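Long-range contact in DNA protection during starvation protein (Agrobacterium tumefaciens, PDB 1O9R), which oxidises iron(II) with hydrogen peroxide and stores it as an iron(III) mineral in a hollow dodecamer, protecting DNA from hydroxyl radicals without binding it: residues 53-58 against 152-157. Sequence-based numbering, arbitrary orientation.
Sequences ELLDTF and WFLEAH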
# COMPACT_ATOMS: atom_id res chain seq x y z
N GLU A 53 21.71 -4.15 9.90
CA GLU A 53 20.63 -3.67 9.03
C GLU A 53 21.05 -2.56 8.07
O GLU A 53 20.62 -2.50 6.93
CB GLU A 53 19.42 -3.25 9.90
CG GLU A 53 18.82 -4.54 10.57
CD GLU A 53 17.56 -4.23 11.33
OE1 GLU A 53 17.30 -3.08 11.67
OE2 GLU A 53 16.81 -5.19 11.68
N LEU A 54 21.88 -1.66 8.54
CA LEU A 54 22.31 -0.53 7.65
C LEU A 54 23.03 -1.08 6.46
O LEU A 54 22.86 -0.65 5.32
CB LEU A 54 23.16 0.39 8.48
CG LEU A 54 23.81 1.57 7.72
CD1 LEU A 54 22.75 2.49 7.15
CD2 LEU A 54 24.83 2.31 8.57
N LEU A 55 23.90 -2.06 6.65
CA LEU A 55 24.66 -2.64 5.54
C LEU A 55 23.72 -3.25 4.52
O LEU A 55 24.08 -3.28 3.32
CB LEU A 55 25.67 -3.69 6.04
CG LEU A 55 26.76 -3.05 6.91
CD1 LEU A 55 27.69 -4.16 7.47
CD2 LEU A 55 27.60 -2.06 6.07
N ASP A 56 22.52 -3.75 4.87
CA ASP A 56 21.63 -4.23 3.80
C ASP A 56 21.08 -3.08 2.97
O ASP A 56 20.90 -3.21 1.75
CB ASP A 56 20.49 -4.98 4.52
CG ASP A 56 20.75 -6.45 4.69
OD1 ASP A 56 19.86 -7.07 5.38
OD2 ASP A 56 21.76 -6.95 4.20
N THR A 57 20.83 -1.91 3.61
CA THR A 57 20.38 -0.75 2.82
C THR A 57 21.50 -0.36 1.84
O THR A 57 21.22 -0.04 0.67
CB THR A 57 20.06 0.44 3.72
OG1 THR A 57 18.99 0.03 4.60
CG2 THR A 57 19.69 1.66 2.89
N PHE A 58 22.77 -0.40 2.26
CA PHE A 58 23.85 -0.03 1.36
C PHE A 58 23.93 -1.04 0.24
O PHE A 58 24.19 -0.65 -0.93
CB PHE A 58 25.18 -0.07 2.13
CG PHE A 58 25.36 1.04 3.12
CD1 PHE A 58 26.57 0.99 3.83
CD2 PHE A 58 24.45 2.08 3.29
CE1 PHE A 58 26.79 1.99 4.79
CE2 PHE A 58 24.75 3.06 4.22
CZ PHE A 58 25.90 3.00 4.95
N TRP A 152 30.05 8.59 4.92
CA TRP A 152 29.87 9.38 6.15
C TRP A 152 29.14 8.53 7.19
O TRP A 152 29.59 8.53 8.34
CB TRP A 152 29.06 10.64 5.82
CG TRP A 152 28.34 11.25 6.97
CD1 TRP A 152 28.89 11.55 8.21
CD2 TRP A 152 26.99 11.62 7.06
NE1 TRP A 152 27.92 12.07 9.06
CE2 TRP A 152 26.75 12.15 8.36
CE3 TRP A 152 25.92 11.58 6.13
CZ2 TRP A 152 25.50 12.59 8.77
CZ3 TRP A 152 24.69 12.05 6.56
CH2 TRP A 152 24.48 12.54 7.88
N PHE A 153 28.11 7.81 6.84
CA PHE A 153 27.45 6.97 7.87
C PHE A 153 28.43 5.99 8.50
O PHE A 153 28.39 5.82 9.75
CB PHE A 153 26.30 6.19 7.22
CG PHE A 153 24.99 6.93 7.11
CD1 PHE A 153 23.88 6.22 6.65
CD2 PHE A 153 24.80 8.26 7.36
CE1 PHE A 153 22.60 6.79 6.60
CE2 PHE A 153 23.57 8.88 7.30
CZ PHE A 153 22.47 8.15 6.90
N LEU A 154 29.31 5.37 7.73
CA LEU A 154 30.32 4.48 8.30
C LEU A 154 31.30 5.22 9.21
O LEU A 154 31.54 4.85 10.37
CB LEU A 154 31.09 3.74 7.20
CG LEU A 154 30.23 2.76 6.37
CD1 LEU A 154 30.99 2.35 5.12
CD2 LEU A 154 29.89 1.52 7.24
N GLU A 155 31.84 6.32 8.66
CA GLU A 155 32.87 7.05 9.42
C GLU A 155 32.29 7.69 10.67
O GLU A 155 33.02 7.78 11.72
CB GLU A 155 33.46 8.15 8.51
CG GLU A 155 34.36 7.55 7.44
CD GLU A 155 34.96 8.60 6.51
OE1 GLU A 155 36.11 8.31 6.07
OE2 GLU A 155 34.35 9.65 6.24
N ALA A 156 31.02 8.08 10.67
CA ALA A 156 30.43 8.68 11.84
C ALA A 156 30.30 7.71 13.03
O ALA A 156 30.20 8.19 14.15
CB ALA A 156 29.07 9.30 11.57
N HIS A 157 30.47 6.43 12.78
CA HIS A 157 30.47 5.46 13.88
C HIS A 157 31.85 5.40 14.54
O HIS A 157 31.88 4.90 15.67
CB HIS A 157 30.15 4.05 13.35
CG HIS A 157 28.71 3.78 13.06
ND1 HIS A 157 28.09 4.08 11.85
CD2 HIS A 157 27.75 3.24 13.85
CE1 HIS A 157 26.80 3.76 11.95
NE2 HIS A 157 26.56 3.22 13.15
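The Phe58 ring meets helix 134-156 with its edge: near the ring plane, Phe153 CB is 3.9 Å from Phe58 CZ, and Leu154 CG 3.9 Å from Phe58 CE1. Tyr114 of helix 103-130 meets the Phe58 ring with the two planes at about 50°, and also touches Leu154. The Phe153 ring is approached obliquely, by Leu54 CD1 3.9 Å from Phe153 CD1 and by Phe58 CE2. Phe153 CD2 sits over one face of the Trp152 indole, near the border of the ring. Leu54 and His157 lie alongside, pointing opposite ways, with Leu54 CD2 4.2 Å from His157 CE1. Through these side chains two antiparallel helices of the ferritin-like four-helix bundle, 48-75 and 134-156, face each other; the axes of the two segments come no nearer than 12.1 Å, at 160°, so large apolar groups span the gap. Leu54 extends across it with CG anti to the backbone N (chi1 175°). ND1 of His157 donates to Phe153 O, four residues back, at 2.7 Å, the donor tilted from the carbonyl plane, fixing the imidazole beside Leu54. Leu55 CD2 adds a looser touch on Leu154 CD2 at 4.4 Å; the Leu55 side chain also packs on His40, an iron ligand. A bound iron(III) ion is about 6 Å from the Phe153 side chain. Across the subunit interface, Phe48 of a second subunit meets both the Phe153 and His157 rings.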